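Local structure of fiber protein (Human adenovirus 16, 3CNC) at residues N28-G33 with T125-F130; T69-S74 with E203-T208; P138-A143 with N175-A180. The protein forms the trimeric receptor-binding knob of the viral fiber, which probably attaches the virus to CD46 on host cells. One frame throughout, in Å; residues are numbered along the deposited sequence.

Interaction 1: residues N28-G33 with T125-F130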
loop_
_atom_site.group_PDB
_atom_site.type_symbol
_atom_site.label_atom_id
_atom_site.label_comp_id
_atom_site.label_asym_id
_atom_site.label_seq_id
_atom_site.Cartn_x
_atom_site.Cartn_y
_atom_site.Cartn_z
ATOM N N ASN A 28 13.298 3.956 14.267
ATOM C CA ASN A 28 13.078 3.489 12.895
ATOM C C ASN A 28 11.789 4.127 12.374
ATOM O O ASN A 28 11.299 3.809 11.292
ATOM C CB ASN A 28 12.959 1.968 12.864
ATOM C CG ASN A 28 11.738 1.467 13.600
ATOM O OD1 ASN A 28 11.370 1.999 14.645
ATOM N ND2 ASN A 28 11.111 0.431 13.067
ATOM N N THR A 29 11.249 5.046 13.162
ATOM C CA THR A 29 10.018 5.736 12.811
ATOM C C THR A 29 10.181 7.232 12.987
ATOM O O THR A 29 10.608 7.697 14.046
ATOM C CB THR A 29 8.847 5.276 13.705
ATOM O OG1 THR A 29 8.628 3.874 13.525
ATOM C CG2 THR A 29 7.582 6.024 13.349
ATOM N N LEU A 30 9.854 7.981 11.939
ATOM C CA LEU A 30 9.924 9.438 11.982
ATOM C C LEU A 30 8.474 9.885 11.783
ATOM O O LEU A 30 7.869 9.584 10.751
ATOM C CB LEU A 30 10.819 9.971 10.857
ATOM C CG LEU A 30 11.077 11.479 10.882
ATOM C CD1 LEU A 30 11.816 11.864 12.171
ATOM C CD2 LEU A 30 11.898 11.888 9.668
ATOM N N TRP A 31 7.906 10.580 12.770
ATOM C CA TRP A 31 6.507 10.991 12.655
ATOM C C TRP A 31 6.107 12.265 13.396
ATOM O O TRP A 31 6.917 12.908 14.060
ATOM C CB TRP A 31 5.591 9.831 13.111
ATOM C CG TRP A 31 5.607 9.550 14.609
ATOM C CD1 TRP A 31 6.387 10.159 15.564
ATOM C CD2 TRP A 31 4.750 8.649 15.317
ATOM N NE1 TRP A 31 6.058 9.700 16.814
ATOM C CE2 TRP A 31 5.054 8.775 16.693
ATOM C CE3 TRP A 31 3.748 7.749 14.924
ATOM C CZ2 TRP A 31 4.382 8.034 17.685
ATOM C CZ3 TRP A 31 3.081 7.009 15.910
ATOM C CH2 TRP A 31 3.401 7.160 17.273
ATOM N N THR A 32 4.830 12.608 13.268
ATOM C CA THR A 32 4.251 13.776 13.911
ATOM C C THR A 32 3.641 13.363 15.242
ATOM O O THR A 32 3.093 14.193 15.966
ATOM C CB THR A 32 3.104 14.343 13.072
ATOM O OG1 THR A 32 2.171 13.288 12.778
ATOM C CG2 THR A 32 3.621 14.936 11.792
ATOM N N GLY A 33 3.743 12.075 15.555
ATOM C CA GLY A 33 3.137 11.550 16.764
ATOM C C GLY A 33 1.739 11.115 16.345
ATOM O O GLY A 33 1.269 11.528 15.281
ATOM N N THR A 125 19.889 13.818 15.709
ATOM C CA THR A 125 21.133 13.945 14.981
ATOM C C THR A 125 20.937 13.169 13.692
ATOM O O THR A 125 21.189 11.966 13.620
ATOM C CB THR A 125 22.316 13.370 15.760
ATOM O OG1 THR A 125 22.413 14.028 17.026
ATOM C CG2 THR A 125 23.613 13.593 14.989
ATOM N N SER A 126 20.436 13.875 12.688
ATOM C CA SER A 126 20.186 13.319 11.372
ATOM C C SER A 126 19.069 12.289 11.245
ATOM O O SER A 126 19.025 11.271 11.939
ATOM C CB SER A 126 21.468 12.728 10.780
ATOM O OG SER A 126 21.220 12.272 9.461
ATOM N N ALA A 127 18.173 12.593 10.319
ATOM C CA ALA A 127 17.037 11.761 9.980
ATOM C C ALA A 127 17.176 11.606 8.461
ATOM O O ALA A 127 16.196 11.391 7.744
ATOM C CB ALA A 127 15.742 12.494 10.331
ATOM N N LYS A 128 18.418 11.738 7.987
ATOM C CA LYS A 128 18.735 11.650 6.566
ATOM C C LYS A 128 18.235 10.351 5.965
ATOM O O LYS A 128 17.740 10.324 4.835
ATOM C CB LYS A 128 20.244 11.767 6.353
ATOM C CG LYS A 128 20.652 11.919 4.897
ATOM C CD LYS A 128 22.154 11.805 4.756
ATOM C CE LYS A 128 22.552 11.561 3.308
ATOM N NZ LYS A 128 23.776 10.713 3.217
ATOM N N GLY A 129 18.357 9.276 6.736
ATOM C CA GLY A 129 17.902 7.985 6.270
ATOM C C GLY A 129 16.414 7.877 5.981
ATOM O O GLY A 129 15.967 6.864 5.440
ATOM N N PHE A 130 15.640 8.902 6.340
ATOM C CA PHE A 130 14.192 8.892 6.106
ATOM C C PHE A 130 13.799 9.677 4.863
ATOM O O PHE A 130 12.643 9.641 4.441
ATOM C CB PHE A 130 13.445 9.501 7.300
ATOM C CG PHE A 130 13.478 8.658 8.538
ATOM C CD1 PHE A 130 14.455 8.858 9.506
ATOM C CD2 PHE A 130 12.531 7.653 8.731
ATOM C CE1 PHE A 130 14.489 8.055 10.671
ATOM C CE2 PHE A 130 12.550 6.852 9.875
ATOM C CZ PHE A 130 13.529 7.052 10.848
#
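Phe130 N donates to Ala127 O at 2.9 Å, and this bond closes a short 3-10 turn that presents both residues to Leu30. One face of the Phe130 ring lies against the leucine. Leu30 CB sits over the ring centre, 3.6 Å from the centroid and 12° off the ring normal, a CH-pi contact. CG of Leu30 is anti to its own nitrogen (chi1 -174°). From there the CD2 branch reaches on to Phe130 CB at 3.7 Å and to Ala127 CB at 3.9 Å. The ring edge is turned to the backbone before the leucine. Phe130 CE2 is 3.6 Å from Asn28 O, which lies near the ring plane, as does Thr29 N. Upstream, Ser126 OG accepts from Lys128 N at 3.2 Å, which makes an ST turn. Leu30 bonds Leu57 through its backbone. Phe130 also packs on Phe113 and Lys59, against strands of the larger sheet. Thr29 OG1 bonds Gly62 N of the second subunit. No hydrogen bond crosses between the segments. The loop is therefore held to the strand by dispersion and CH-pi contact, while its backbone bonds within its own turn and to partners such as Tyr215 OH, at Phe130 O.

Interaction 2: residues T69-S74 with E203-T208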
loop_
_atom_site.group_PDB
_atom_site.type_symbol
_atom_site.label_atom_id
_atom_site.label_comp_id
_atom_site.label_asym_id
_atom_site.label_seq_id
_atom_site.Cartn_x
_atom_site.Cartn_y
_atom_site.Cartn_z
ATOM N N THR A 69 -2.373 11.599 6.850
ATOM C CA THR A 69 -3.754 12.003 7.002
ATOM C C THR A 69 -3.871 13.465 7.472
ATOM O O THR A 69 -3.017 13.973 8.210
ATOM C CB THR A 69 -4.474 11.074 8.011
ATOM O OG1 THR A 69 -5.871 11.061 7.719
ATOM C CG2 THR A 69 -4.258 11.548 9.435
ATOM N N LEU A 70 -4.941 14.125 7.036
ATOM C CA LEU A 70 -5.212 15.520 7.388
ATOM C C LEU A 70 -6.529 15.709 8.155
ATOM O O LEU A 70 -7.549 15.095 7.822
ATOM C CB LEU A 70 -5.305 16.365 6.126
ATOM C CG LEU A 70 -4.221 17.361 5.750
ATOM C CD1 LEU A 70 -4.785 18.204 4.617
ATOM C CD2 LEU A 70 -3.840 18.271 6.926
ATOM N N MET A 71 -6.509 16.559 9.175
ATOM C CA MET A 71 -7.737 16.860 9.912
ATOM C C MET A 71 -7.856 18.372 10.106
ATOM O O MET A 71 -6.996 18.990 10.733
ATOM C CB MET A 71 -7.771 16.170 11.276
ATOM C CG MET A 71 -9.139 16.324 11.938
ATOM S SD MET A 71 -9.221 15.862 13.677
ATOM C CE MET A 71 -9.962 14.259 13.554
ATOM N N GLY A 72 -8.917 18.963 9.558
ATOM C CA GLY A 72 -9.125 20.400 9.675
ATOM C C GLY A 72 -9.193 20.923 11.106
ATOM O O GLY A 72 -9.661 20.231 12.012
ATOM N N ALA A 73 -8.723 22.150 11.312
ATOM C CA ALA A 73 -8.731 22.762 12.638
ATOM C C ALA A 73 -9.035 24.274 12.609
ATOM O O ALA A 73 -8.527 25.047 13.428
ATOM C CB ALA A 73 -7.396 22.507 13.320
ATOM N N SER A 74 -9.863 24.691 11.658
ATOM C CA SER A 74 -10.231 26.094 11.537
ATOM C C SER A 74 -11.420 26.250 10.608
ATOM O O SER A 74 -11.677 25.394 9.748
ATOM C CB SER A 74 -9.062 26.927 10.995
ATOM O OG SER A 74 -8.909 26.755 9.596
ATOM N N GLU A 203 -20.163 24.029 8.005
ATOM C CA GLU A 203 -18.763 23.929 8.376
ATOM C C GLU A 203 -18.626 22.548 9.030
ATOM O O GLU A 203 -19.185 22.301 10.099
ATOM C CB GLU A 203 -18.385 25.030 9.369
ATOM C CG GLU A 203 -17.009 24.849 9.979
ATOM C CD GLU A 203 -16.695 25.870 11.058
ATOM O OE1 GLU A 203 -15.651 25.723 11.733
ATOM O OE2 GLU A 203 -17.488 26.822 11.235
ATOM N N VAL A 204 -17.908 21.645 8.368
ATOM C CA VAL A 204 -17.705 20.288 8.881
ATOM C C VAL A 204 -16.212 19.987 8.904
ATOM O O VAL A 204 -15.495 20.344 7.971
ATOM C CB VAL A 204 -18.393 19.238 7.976
ATOM C CG1 VAL A 204 -18.466 17.896 8.693
ATOM C CG2 VAL A 204 -19.780 19.719 7.584
ATOM N N THR A 205 -15.744 19.327 9.960
ATOM C CA THR A 205 -14.324 18.998 10.065
ATOM C C THR A 205 -13.789 18.232 8.856
ATOM O O THR A 205 -14.280 17.157 8.513
ATOM C CB THR A 205 -14.026 18.176 11.317
ATOM O OG1 THR A 205 -14.303 18.966 12.477
ATOM C CG2 THR A 205 -12.552 17.765 11.336
ATOM N N LEU A 206 -12.774 18.801 8.221
ATOM C CA LEU A 206 -12.155 18.204 7.041
ATOM C C LEU A 206 -11.256 17.031 7.443
ATOM O O LEU A 206 -10.271 17.200 8.161
ATOM C CB LEU A 206 -11.350 19.272 6.287
ATOM C CG LEU A 206 -10.355 18.844 5.208
ATOM C CD1 LEU A 206 -11.052 18.028 4.151
ATOM C CD2 LEU A 206 -9.727 20.079 4.587
ATOM N N ILE A 207 -11.619 15.843 6.973
ATOM C CA ILE A 207 -10.873 14.629 7.275
ATOM C C ILE A 207 -10.541 13.860 5.997
ATOM O O ILE A 207 -11.444 13.447 5.264
ATOM C CB ILE A 207 -11.693 13.680 8.198
ATOM C CG1 ILE A 207 -12.035 14.390 9.512
ATOM C CG2 ILE A 207 -10.904 12.387 8.476
ATOM C CD1 ILE A 207 -12.948 13.575 10.430
ATOM N N THR A 208 -9.252 13.691 5.715
ATOM C CA THR A 208 -8.845 12.904 4.542
ATOM C C THR A 208 -8.535 11.532 5.123
ATOM O O THR A 208 -7.858 11.429 6.148
ATOM C CB THR A 208 -7.566 13.471 3.835
ATOM O OG1 THR A 208 -6.462 13.462 4.744
ATOM C CG2 THR A 208 -7.803 14.922 3.354
#
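Residues 69-72 and 206-208 run antiparallel, with Met71 and Ile207 facing each other as a non-hydrogen-bonded pair, CA to CA 4.7 Å. Two bonds flank this pair. Gly72 N donates to Leu206 O at a short 2.6 Å, and Thr208 N donates to Leu70 O at 3.1 Å. Leu206 O is also approached by Met71 CA at 3.1 Å, a CA-H...O contact. A side chain carries the third bond: Leu70 N donates to Thr208 OG1 at 2.8 Å, with an N-H...O angle of 150°. The Thr208 hydroxyl stands between its own nitrogen and carbonyl carbon (chi1 61°), which turns it to the Leu70 amide. On the Met71 side, Met71 CG meets Thr205 CG2 at 3.8 Å and Ile207 CG1 at 4.2 Å. Here Met71 packs on Glu149 and Ile207 on Asn148, both of the second subunit. Leu70 and Leu206 turn instead to Ile88 in the other sheet, and Leu70 and Thr208 share Trp191. One side thus belongs to the subunit interface and the other to the core. Such an antiparallel pairing at the end of strand 63-72, with one side turned to the other sheet, fits the beta sandwich of each adenovirus knob subunit.

Interaction 3: residues P138-A143 with N175-A180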
loop_
_atom_site.group_PDB
_atom_site.type_symbol
_atom_site.label_atom_id
_atom_site.label_comp_id
_atom_site.label_asym_id
_atom_site.label_seq_id
_atom_site.Cartn_x
_atom_site.Cartn_y
_atom_site.Cartn_z
ATOM N N PRO A 138 15.598 12.554 -8.473
ATOM C CA PRO A 138 16.504 13.702 -8.610
ATOM C C PRO A 138 15.834 15.063 -8.619
ATOM O O PRO A 138 14.631 15.179 -8.832
ATOM C CB PRO A 138 17.217 13.444 -9.949
ATOM C CG PRO A 138 16.818 12.019 -10.349
ATOM C CD PRO A 138 15.432 11.874 -9.767
ATOM N N PHE A 139 16.639 16.092 -8.381
ATOM C CA PHE A 139 16.158 17.460 -8.423
ATOM C C PHE A 139 16.291 17.984 -9.858
ATOM O O PHE A 139 17.155 17.522 -10.623
ATOM C CB PHE A 139 16.969 18.346 -7.477
ATOM C CG PHE A 139 16.547 18.241 -6.032
ATOM C CD1 PHE A 139 17.210 17.385 -5.156
ATOM C CD2 PHE A 139 15.493 19.016 -5.546
ATOM C CE1 PHE A 139 16.832 17.305 -3.816
ATOM C CE2 PHE A 139 15.107 18.943 -4.209
ATOM C CZ PHE A 139 15.779 18.086 -3.340
ATOM N N ILE A 140 15.423 18.924 -10.226
ATOM C CA ILE A 140 15.466 19.533 -11.558
ATOM C C ILE A 140 16.814 20.221 -11.736
ATOM O O ILE A 140 17.223 21.023 -10.892
ATOM C CB ILE A 140 14.381 20.596 -11.721
ATOM C CG1 ILE A 140 13.013 19.928 -11.804
ATOM C CG2 ILE A 140 14.676 21.447 -12.951
ATOM C CD1 ILE A 140 11.876 20.905 -11.778
ATOM N N THR A 141 17.491 19.922 -12.839
ATOM C CA THR A 141 18.801 20.500 -13.099
ATOM C C THR A 141 18.824 21.487 -14.275
ATOM O O THR A 141 19.696 22.364 -14.347
ATOM C CB THR A 141 19.838 19.384 -13.333
ATOM O OG1 THR A 141 21.141 19.958 -13.417
ATOM C CG2 THR A 141 19.547 18.635 -14.614
ATOM N N TYR A 142 17.882 21.345 -15.202
ATOM C CA TYR A 142 17.825 22.267 -16.327
ATOM C C TYR A 142 16.409 22.764 -16.617
ATOM O O TYR A 142 15.415 22.145 -16.225
ATOM C CB TYR A 142 18.456 21.658 -17.592
ATOM C CG TYR A 142 17.879 20.337 -18.046
ATOM C CD1 TYR A 142 18.339 19.138 -17.516
ATOM C CD2 TYR A 142 16.876 20.288 -19.014
ATOM C CE1 TYR A 142 17.825 17.924 -17.930
ATOM C CE2 TYR A 142 16.354 19.071 -19.438
ATOM C CZ TYR A 142 16.835 17.892 -18.889
ATOM O OH TYR A 142 16.323 16.676 -19.288
ATOM N N ALA A 143 16.347 23.897 -17.308
ATOM C CA ALA A 143 15.108 24.584 -17.661
ATOM C C ALA A 143 13.868 23.771 -18.030
ATOM O O ALA A 143 12.808 23.954 -17.431
ATOM C CB ALA A 143 15.396 25.595 -18.766
ATOM N N ASN A 175 11.523 15.326 -3.913
ATOM C CA ASN A 175 12.683 16.089 -4.365
ATOM C C ASN A 175 12.632 16.619 -5.784
ATOM O O ASN A 175 13.531 16.297 -6.555
ATOM C CB ASN A 175 13.959 15.245 -4.355
ATOM C CG ASN A 175 14.240 14.597 -3.048
ATOM O OD1 ASN A 175 14.018 15.180 -1.993
ATOM N ND2 ASN A 175 14.776 13.381 -3.106
ATOM N N ARG A 176 11.658 17.406 -6.199
ATOM C CA ARG A 176 11.794 17.810 -7.593
ATOM C C ARG A 176 12.343 19.223 -7.727
ATOM O O ARG A 176 13.072 19.533 -8.673
ATOM C CB ARG A 176 10.482 17.672 -8.354
ATOM C CG ARG A 176 10.733 17.213 -9.770
ATOM C CD ARG A 176 9.511 17.286 -10.651
ATOM N NE ARG A 176 9.116 18.660 -10.911
ATOM C CZ ARG A 176 8.439 19.037 -11.985
ATOM N NH1 ARG A 176 8.092 18.137 -12.893
ATOM N NH2 ARG A 176 8.104 20.306 -12.148
ATOM N N ARG A 177 12.005 20.072 -6.761
ATOM C CA ARG A 177 12.476 21.442 -6.766
ATOM C C ARG A 177 13.013 21.826 -5.404
ATOM O O ARG A 177 12.459 21.441 -4.371
ATOM C CB ARG A 177 11.345 22.423 -7.115
ATOM C CG ARG A 177 10.782 22.343 -8.524
ATOM C CD ARG A 177 9.819 23.513 -8.760
ATOM N NE ARG A 177 8.950 23.335 -9.925
ATOM C CZ ARG A 177 9.343 23.422 -11.197
ATOM N NH1 ARG A 177 10.610 23.690 -11.494
ATOM N NH2 ARG A 177 8.461 23.240 -12.178
ATOM N N MET A 178 14.111 22.567 -5.400
ATOM C CA MET A 178 14.645 23.073 -4.150
ATOM C C MET A 178 14.123 24.508 -4.108
ATOM O O MET A 178 13.869 25.111 -5.160
ATOM C CB MET A 178 16.164 23.028 -4.137
ATOM C CG MET A 178 16.678 21.894 -3.296
ATOM S SD MET A 178 18.452 21.903 -3.221
ATOM C CE MET A 178 18.858 20.602 -4.417
ATOM N N LEU A 179 13.946 25.047 -2.907
ATOM C CA LEU A 179 13.395 26.385 -2.765
ATOM C C LEU A 179 14.336 27.410 -2.121
ATOM O O LEU A 179 14.100 28.618 -2.220
ATOM C CB LEU A 179 12.081 26.292 -1.978
ATOM C CG LEU A 179 11.104 25.207 -2.469
ATOM C CD1 LEU A 179 9.953 25.079 -1.485
ATOM C CD2 LEU A 179 10.588 25.534 -3.868
ATOM N N ALA A 180 15.392 26.932 -1.467
ATOM C CA ALA A 180 16.377 27.802 -0.822
ATOM C C ALA A 180 17.704 27.076 -0.765
ATOM O O ALA A 180 17.774 25.875 -1.024
ATOM C CB ALA A 180 15.935 28.172 0.577
#
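Phe139 is held between Met178 and Asn175, with a Met-aromatic contact on one face of its ring. Met178 CE lies over the ring centre, 3.6 Å from the centroid and 11° off the normal. The sulfur stands farther above the same face, with SD 4.6 Å from the centroid of Phe139. A bend at chi3 (-101°) brings the methyl back over the ring, and Met178 CG meets Phe139 CE2 at 3.5 Å. The opposite face rests on Asn175. Its CB is 3.7 Å from the Phe139 centroid and is shifted toward the rim. Arg177 O lies at the ring edge, near its plane.

Beside the ring, one backbone bond ties the loops together. Ile140 N donates to Arg176 O at 2.9 Å, and the bond is nearly straight. Ile140 then reaches between two arginines. Its CD1 lies over one face of the Arg177 guanidinium, 3.6 Å from CZ of Arg177. The same methyl comes obliquely to Arg176, 3.7 Å from NE of Arg176. The methyl thus meets the poorly hydrated face of one guanidinium and only slants toward the other.

Farther out, Pro138 and Arg176 both pack on Asp150, and Pro138 also touches Lys35 of the third subunit. The contact joins the loop before strand 151-159 to the one between strands 165-174 and 185-194, at the surface of the knob. The amide of Asn175 fixes its place beneath Phe139. Asn175 ND2 donates to both Pro132 O and Tyr137 O, and Asn175 OD1 accepts from Ala186 N.

Interaction 1 is buried, interaction 2 is partly buried and interaction 3 lies on the surface. Interactions 1 and 2 reach the same sheet, through strands 29-31 and 63-72, but on opposite sides of the chain's centre, with centres 25 Å apart. Both also touch the second subunit, while interaction 3 meets the third. Interaction 3 joins two loops and lies within the long chain loop closed by interaction 2. The chemistry follows these places. The buried contact is apolar and has no hydrogen bond across it. The contact at the end of strand 63-72 is mainly backbone bonding. The surface contact mixes one backbone bond with an aromatic ring, a thioether and two arginines.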